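Local coordinates for Exo-beta-1,3-galactanase (Bifidobacterium bifidum, PDB 5FLW), which probably removes galactose units one after another from the non-reducing ends of beta-1,3-galactan chains, as a glycoside hydrolase of family 43, at residues 21-26 with 245-250; 262-267 with 278-283; 133-138 with 155-160. All coordinates share one frame; numbering follows the deposited sequence.

Overall arrangement
The three contacts sample three places in a five-bladed beta-propeller, in which each blade is a four-stranded antiparallel sheet. Interaction 1 sets the first and last blades side by side near the centre of the chain. Interaction 2, its centre about 9 Å away, pairs the middle strands of the last blade; the two share that sheet through strands 244-250 and 261-266. Interaction 3 falls between the two halves of interaction 1 in sequence and lies at the third blade, between the loop entering it and a hairpin turn, its centre about 20 Å from that of interaction 1 and 25 Å from that of interaction 2. R83 carries the link inward, forming salt bridges with both D246 and D138, so blades distant in sequence converge on one polar centre.

Interaction 1 (21-26 with 245-250); sequences HGIGLQ and VDIVVP
The carbonyl oxygen of I23 has two polar neighbours: D246 OD2 lies 2.6 Å from I23 O, and the ammonium group of K85 reaches the same oxygen through a weak hydrogen bond. The other oxygen of the group, D246 OD1, packs against the backbone of G22, 3.1 Å from G22 CA, and forms a salt bridge with R83. The carboxyl group arrives there because D246 CG stands anti to its own nitrogen (chi1 177°), which sends it across to the bend at G22, whose positive phi suits glycine. An alanine in place of D246 would probably leave R83 without this salt-bridge partner and open a gap beside the bend. Further along, the contact turns apolar. I247 CD1 reaches the backbone of L25, 3.4 Å from L25 N and 3.7 Å from L25 CB, while the side chains of L25 and V249 cross at about a right angle, L25 CD1 3.8 Å from V249 CG1. The strand segments run almost parallel (10°) but 7.7 Å apart, so side chains rather than a backbone ladder join them. D246 and I247 both face I264 in a classic beta bulge. Such neighbouring innermost strands, belonging to the first and last blades, are characteristic of the closure of the five-bladed beta-propeller of family 43.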
# COMPACT_ATOMS: atom_id res chain seq x y z
N HIS A 21 6.10 -7.45 0.32
CA HIS A 21 4.72 -7.89 0.12
C HIS A 21 3.76 -6.91 0.79
O HIS A 21 3.93 -6.58 1.98
CB HIS A 21 4.48 -9.26 0.74
CG HIS A 21 5.53 -10.27 0.40
ND1 HIS A 21 5.78 -10.68 -0.89
CD2 HIS A 21 6.35 -10.99 1.21
CE1 HIS A 21 6.75 -11.58 -0.87
NE2 HIS A 21 7.10 -11.80 0.39
N GLY A 22 2.76 -6.46 0.03
CA GLY A 22 1.80 -5.49 0.54
C GLY A 22 2.44 -4.20 1.03
O GLY A 22 1.97 -3.64 2.02
N ILE A 23 3.48 -3.70 0.33
CA ILE A 23 4.36 -2.70 0.94
C ILE A 23 3.73 -1.31 1.03
O ILE A 23 2.88 -0.90 0.20
CB ILE A 23 5.75 -2.60 0.28
CG1 ILE A 23 5.67 -2.01 -1.13
CG2 ILE A 23 6.45 -3.92 0.33
CD1 ILE A 23 7.03 -1.82 -1.79
N GLY A 24 4.20 -0.55 2.02
CA GLY A 24 4.19 0.89 1.96
C GLY A 24 5.58 1.35 1.54
O GLY A 24 6.58 0.67 1.81
N LEU A 25 5.61 2.52 0.87
CA LEU A 25 6.85 3.17 0.45
C LEU A 25 6.79 4.65 0.82
O LEU A 25 5.79 5.32 0.54
CB LEU A 25 7.03 3.15 -1.07
CG LEU A 25 7.62 1.94 -1.74
CD1 LEU A 25 7.47 2.12 -3.26
CD2 LEU A 25 9.09 1.83 -1.34
N GLN A 26 7.89 5.16 1.38
CA GLN A 26 8.03 6.57 1.73
C GLN A 26 9.44 7.01 1.42
O GLN A 26 10.39 6.26 1.68
CB GLN A 26 7.85 6.77 3.24
CG GLN A 26 6.42 6.67 3.73
CD GLN A 26 5.59 7.81 3.21
OE1 GLN A 26 5.81 8.97 3.58
NE2 GLN A 26 4.65 7.50 2.33
N VAL A 245 -2.45 -4.40 -7.71
CA VAL A 245 -1.80 -3.12 -7.42
C VAL A 245 -1.55 -3.01 -5.92
O VAL A 245 -2.41 -3.34 -5.09
CB VAL A 245 -2.59 -1.91 -7.96
CG1 VAL A 245 -3.97 -1.79 -7.29
CG2 VAL A 245 -1.80 -0.61 -7.75
N ASP A 246 -0.34 -2.59 -5.58
CA ASP A 246 -0.02 -2.31 -4.20
C ASP A 246 0.24 -0.84 -3.96
O ASP A 246 -0.27 -0.27 -2.99
CB ASP A 246 1.22 -3.09 -3.75
CG ASP A 246 1.58 -2.74 -2.34
OD1 ASP A 246 0.89 -3.27 -1.44
OD2 ASP A 246 2.49 -1.89 -2.14
N ILE A 247 1.06 -0.22 -4.81
CA ILE A 247 1.45 1.17 -4.60
C ILE A 247 1.89 1.77 -5.94
O ILE A 247 2.41 1.06 -6.81
CB ILE A 247 2.54 1.28 -3.51
CG1 ILE A 247 2.72 2.74 -3.05
CG2 ILE A 247 3.86 0.62 -3.97
CD1 ILE A 247 3.40 2.86 -1.70
N VAL A 248 1.63 3.07 -6.10
CA VAL A 248 2.20 3.90 -7.15
C VAL A 248 2.93 5.04 -6.43
O VAL A 248 2.37 5.65 -5.50
CB VAL A 248 1.10 4.44 -8.10
CG1 VAL A 248 1.67 5.44 -9.11
CG2 VAL A 248 0.37 3.30 -8.80
N VAL A 249 4.19 5.30 -6.82
CA VAL A 249 4.93 6.42 -6.23
C VAL A 249 5.46 7.39 -7.28
O VAL A 249 5.86 6.96 -8.37
CB VAL A 249 6.07 5.97 -5.28
CG1 VAL A 249 5.49 5.32 -4.01
CG2 VAL A 249 7.07 5.10 -6.01
N PRO A 250 5.45 8.69 -7.00
CA PRO A 250 6.19 9.64 -7.85
C PRO A 250 7.69 9.55 -7.57
O PRO A 250 8.13 9.36 -6.42
CB PRO A 250 5.62 11.01 -7.41
CG PRO A 250 5.18 10.80 -5.98
CD PRO A 250 4.82 9.33 -5.83

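Interaction 2 (262-267 with 278-283); sequences LFIGDR and IVQMPI
F263 and V279 bury the most surface in this pairing, with I278 next. The F263 side chain swings out with CG opposite the backbone nitrogen (chi1 165°), which lays the ring back along its own strand, against the place a side chain at G265 would take. There CE1 of F263 meets CG1 of V279 at 4.1 Å, and a side chain at G265 would collide with the ring, so glycine fits. At the root of the side chain, F263 CB rests 4.0 Å from I283 CB. V279 divides its methyls: CG1 serves the phenylalanine, whereas CG2 covers one face of the R267 guanidinium, 3.8 Å from R267 NE. That group is held by the backbone oxygens of Y241, D242 and T301. On the other face of the sheet I278 CB packs 4.3 Å from I264 CG2, while the extended Q280 lies alongside I264. The backbone frame is a regular antiparallel ladder in which F263 and M281 exchange one pair of hydrogen bonds and G265 and V279 another; F263 N gives to M281 O at 2.8 Å, nearly in line with the carbonyl (176°). The hairpin forms the middle of the last blade, bonded through L262 and I264 to strand 244-250, with strand 289-291 beyond strand 278-286 and helix 239-242 against F263 and M281.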
# COMPACT_ATOMS: atom_id res chain seq x y z
N LEU A 262 6.40 5.03 -10.49
CA LEU A 262 6.67 3.60 -10.37
C LEU A 262 5.42 2.89 -9.86
O LEU A 262 4.79 3.36 -8.90
CB LEU A 262 7.83 3.34 -9.41
CG LEU A 262 8.35 1.91 -9.40
CD1 LEU A 262 9.04 1.58 -10.72
CD2 LEU A 262 9.27 1.70 -8.19
N PHE A 263 5.03 1.81 -10.54
CA PHE A 263 3.98 0.89 -10.12
C PHE A 263 4.63 -0.36 -9.53
O PHE A 263 5.51 -0.96 -10.15
CB PHE A 263 3.13 0.49 -11.35
CG PHE A 263 2.24 -0.74 -11.14
CD1 PHE A 263 2.74 -2.05 -11.33
CD2 PHE A 263 0.89 -0.58 -10.80
CE1 PHE A 263 1.91 -3.16 -11.13
CE2 PHE A 263 0.06 -1.68 -10.61
CZ PHE A 263 0.58 -2.98 -10.77
N ILE A 264 4.15 -0.79 -8.35
CA ILE A 264 4.48 -2.09 -7.78
C ILE A 264 3.16 -2.83 -7.49
O ILE A 264 2.25 -2.26 -6.88
CB ILE A 264 5.38 -1.98 -6.53
CG1 ILE A 264 6.78 -1.51 -6.96
CG2 ILE A 264 5.43 -3.32 -5.78
CD1 ILE A 264 7.71 -1.15 -5.83
N GLY A 265 3.07 -4.07 -7.99
CA GLY A 265 1.96 -4.94 -7.68
C GLY A 265 2.47 -6.26 -7.14
O GLY A 265 3.61 -6.66 -7.39
N ASP A 266 1.63 -6.94 -6.36
CA ASP A 266 1.95 -8.23 -5.77
C ASP A 266 1.42 -9.37 -6.63
O ASP A 266 0.27 -9.33 -7.08
CB ASP A 266 1.35 -8.36 -4.36
CG ASP A 266 2.01 -7.42 -3.36
OD1 ASP A 266 3.16 -7.67 -2.99
OD2 ASP A 266 1.37 -6.43 -2.96
N ARG A 267 2.25 -10.41 -6.82
CA ARG A 267 1.84 -11.72 -7.39
C ARG A 267 1.75 -12.72 -6.24
O ARG A 267 2.70 -13.47 -5.97
CB ARG A 267 2.86 -12.24 -8.40
CG ARG A 267 2.63 -11.74 -9.75
CD ARG A 267 3.24 -12.61 -10.86
NE ARG A 267 2.89 -11.93 -12.09
CZ ARG A 267 3.51 -12.07 -13.24
NH1 ARG A 267 4.56 -12.89 -13.36
NH2 ARG A 267 3.07 -11.38 -14.28
N ILE A 278 6.90 -9.74 -7.15
CA ILE A 278 6.30 -8.43 -7.42
C ILE A 278 6.38 -8.15 -8.92
O ILE A 278 7.21 -8.72 -9.65
CB ILE A 278 6.95 -7.26 -6.63
CG1 ILE A 278 8.43 -7.07 -7.05
CG2 ILE A 278 6.80 -7.49 -5.10
CD1 ILE A 278 9.11 -5.87 -6.41
N VAL A 279 5.49 -7.27 -9.37
CA VAL A 279 5.56 -6.69 -10.70
C VAL A 279 5.94 -5.22 -10.51
O VAL A 279 5.20 -4.46 -9.88
CB VAL A 279 4.23 -6.84 -11.46
CG1 VAL A 279 4.27 -6.04 -12.76
CG2 VAL A 279 3.91 -8.33 -11.73
N GLN A 280 7.11 -4.83 -11.03
CA GLN A 280 7.64 -3.49 -10.86
C GLN A 280 7.82 -2.88 -12.24
O GLN A 280 8.54 -3.44 -13.09
CB GLN A 280 8.97 -3.55 -10.13
CG GLN A 280 9.63 -2.20 -9.89
CD GLN A 280 10.88 -2.33 -9.02
OE1 GLN A 280 10.80 -2.77 -7.86
NE2 GLN A 280 12.03 -1.96 -9.57
N MET A 281 7.15 -1.75 -12.49
CA MET A 281 7.07 -1.20 -13.84
C MET A 281 6.92 0.30 -13.75
O MET A 281 6.32 0.80 -12.80
CB MET A 281 5.84 -1.76 -14.59
CG MET A 281 5.83 -3.28 -14.82
SD MET A 281 4.22 -3.83 -15.46
CE MET A 281 4.19 -3.03 -17.10
N PRO A 282 7.40 1.05 -14.75
CA PRO A 282 7.00 2.46 -14.86
C PRO A 282 5.53 2.54 -15.24
O PRO A 282 4.99 1.67 -15.93
CB PRO A 282 7.89 2.99 -15.98
CG PRO A 282 8.10 1.80 -16.87
CD PRO A 282 8.12 0.59 -15.96
N ILE A 283 4.85 3.55 -14.71
CA ILE A 283 3.46 3.81 -15.07
C ILE A 283 3.35 5.25 -15.55
O ILE A 283 3.93 6.16 -14.94
CB ILE A 283 2.49 3.47 -13.91
CG1 ILE A 283 1.02 3.57 -14.37
CG2 ILE A 283 2.74 4.35 -12.70
CD1 ILE A 283 -0.00 3.04 -13.38

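Interaction 3 (133-138 with 155-160)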
# COMPACT_ATOMS: atom_id res chain seq x y z
N GLY A 133 -16.94 2.02 14.36
CA GLY A 133 -17.12 0.59 14.38
C GLY A 133 -17.09 -0.08 13.02
O GLY A 133 -17.25 -1.31 12.96
N TYR A 134 -16.89 0.67 11.93
CA TYR A 134 -16.94 0.11 10.59
C TYR A 134 -15.75 -0.81 10.31
O TYR A 134 -14.65 -0.63 10.86
CB TYR A 134 -16.94 1.22 9.52
CG TYR A 134 -18.10 2.20 9.61
CD1 TYR A 134 -19.27 1.85 10.24
CD2 TYR A 134 -18.02 3.46 9.02
CE1 TYR A 134 -20.35 2.75 10.32
CE2 TYR A 134 -19.07 4.34 9.09
CZ TYR A 134 -20.23 3.98 9.74
OH TYR A 134 -21.26 4.89 9.81
N LEU A 135 -15.97 -1.77 9.40
CA LEU A 135 -14.90 -2.64 8.94
C LEU A 135 -13.79 -1.83 8.27
O LEU A 135 -14.05 -0.96 7.44
CB LEU A 135 -15.44 -3.59 7.88
CG LEU A 135 -16.56 -4.55 8.29
CD1 LEU A 135 -17.22 -5.20 7.05
CD2 LEU A 135 -16.01 -5.60 9.29
N SER A 136 -12.54 -2.16 8.60
CA SER A 136 -11.37 -1.68 7.87
C SER A 136 -10.48 -2.89 7.54
O SER A 136 -10.06 -3.62 8.45
CB SER A 136 -10.59 -0.66 8.70
OG SER A 136 -9.44 -0.20 7.99
N ARG A 137 -10.23 -3.13 6.25
CA ARG A 137 -9.33 -4.20 5.84
C ARG A 137 -8.13 -3.63 5.09
O ARG A 137 -7.28 -3.00 5.73
CB ARG A 137 -10.11 -5.32 5.15
CG ARG A 137 -11.05 -6.01 6.16
CD ARG A 137 -11.54 -7.33 5.62
NE ARG A 137 -12.40 -8.08 6.53
CZ ARG A 137 -13.71 -7.94 6.52
NH1 ARG A 137 -14.24 -7.05 5.68
NH2 ARG A 137 -14.49 -8.68 7.31
N ASP A 138 -8.04 -3.76 3.76
CA ASP A 138 -6.87 -3.20 3.07
C ASP A 138 -6.76 -1.70 3.33
O ASP A 138 -7.77 -0.99 3.37
CB ASP A 138 -7.00 -3.36 1.56
CG ASP A 138 -6.70 -4.76 1.08
OD1 ASP A 138 -6.44 -5.69 1.92
OD2 ASP A 138 -6.77 -4.94 -0.15
N ASP A 155 -13.85 -0.97 3.22
CA ASP A 155 -14.91 -1.28 4.18
C ASP A 155 -16.00 -2.01 3.41
O ASP A 155 -16.73 -1.39 2.61
CB ASP A 155 -15.40 0.05 4.78
CG ASP A 155 -16.72 -0.05 5.55
OD1 ASP A 155 -17.36 -1.12 5.65
OD2 ASP A 155 -17.13 1.04 6.05
N ARG A 156 -16.11 -3.34 3.63
CA ARG A 156 -16.97 -4.16 2.76
C ARG A 156 -18.44 -3.72 2.77
O ARG A 156 -19.17 -3.95 1.79
CB ARG A 156 -16.86 -5.64 3.08
CG ARG A 156 -17.37 -6.58 1.94
CD ARG A 156 -16.52 -6.50 0.66
NE ARG A 156 -15.09 -6.34 0.97
CZ ARG A 156 -14.20 -7.34 1.08
NH1 ARG A 156 -14.56 -8.62 0.89
NH2 ARG A 156 -12.94 -7.06 1.40
N ASP A 157 -18.91 -3.09 3.86
CA ASP A 157 -20.31 -2.70 3.93
C ASP A 157 -20.61 -1.37 3.23
O ASP A 157 -21.78 -1.09 2.96
CB ASP A 157 -20.79 -2.60 5.37
CG ASP A 157 -20.65 -3.90 6.16
OD1 ASP A 157 -20.94 -4.99 5.63
OD2 ASP A 157 -20.23 -3.78 7.33
N HIS A 158 -19.58 -0.52 2.97
CA HIS A 158 -19.84 0.86 2.53
C HIS A 158 -19.10 1.28 1.27
O HIS A 158 -19.68 1.99 0.42
CB HIS A 158 -19.57 1.90 3.64
CG HIS A 158 -20.37 1.68 4.89
ND1 HIS A 158 -19.80 1.30 6.08
CD2 HIS A 158 -21.70 1.74 5.12
CE1 HIS A 158 -20.73 1.16 7.00
NE2 HIS A 158 -21.90 1.43 6.44
N GLY A 159 -17.84 0.90 1.13
CA GLY A 159 -17.00 1.36 0.06
C GLY A 159 -15.61 1.55 0.61
O GLY A 159 -15.30 1.14 1.73
N THR A 160 -14.74 2.17 -0.19
CA THR A 160 -13.38 2.44 0.27
C THR A 160 -13.30 3.91 0.70
O THR A 160 -13.64 4.81 -0.08
CB THR A 160 -12.36 2.04 -0.79
OG1 THR A 160 -12.51 0.63 -1.02
CG2 THR A 160 -10.92 2.34 -0.32
O HOH W 1 -18.53 -1.53 8.09
O HOH W 2 -13.66 -4.42 4.37
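Y134 and H158 make the compact end of this contact, where D155 holds the imidazole and packs against the tyrosine. The imidazole stands edge-on above the phenol ring, its CE1 3.6 Å over the centre of the Y134 face, with the two ring planes 53° apart. The bond to D155 fixes its rotation: H158 ND1 donates to D155 OD2 at 2.7 Å along an almost straight path (165°), the acceptor lying in the imidazole plane and being approached on its syn side, somewhat out of the carboxylate plane. OD2 also receives H161 NE2, so two histidines grip one oxygen. The carboxylate gets there because D155 CG points opposite the backbone nitrogen (chi1 166°). The backbones run close here, with D155 CB 3.1 Å from L135 O. D155 OD1 is gripped as well, by D157 N from above the carboxylate plane and by a water donating at 2.7 Å. This water accepts from L135 N and donates to D157 OD2, joining two segments that have no direct hydrogen bond; beside it L135 CD1 lies 3.3 Å from D157 OD2. Toward R137 and R156 the fit slackens. Their guanidinium ends approach to 4.5 Å between R137 NH1 and R156 NH2, a like-charge proximity probably eased by the salt bridge of R156 to E154, while R137 NH2 donates to Y106 O. A second water bridges R137 NH1 and, weakly, R156 N, beside the light contact of R137 NH1 with R156 CB. The pattern is that of a tight hairpin turn with an Asx turn at D155 and a classic beta bulge at H158 and G159, here joining strands 149-155 and 159-165 and braced by the connection entering the third blade of a beta-propeller.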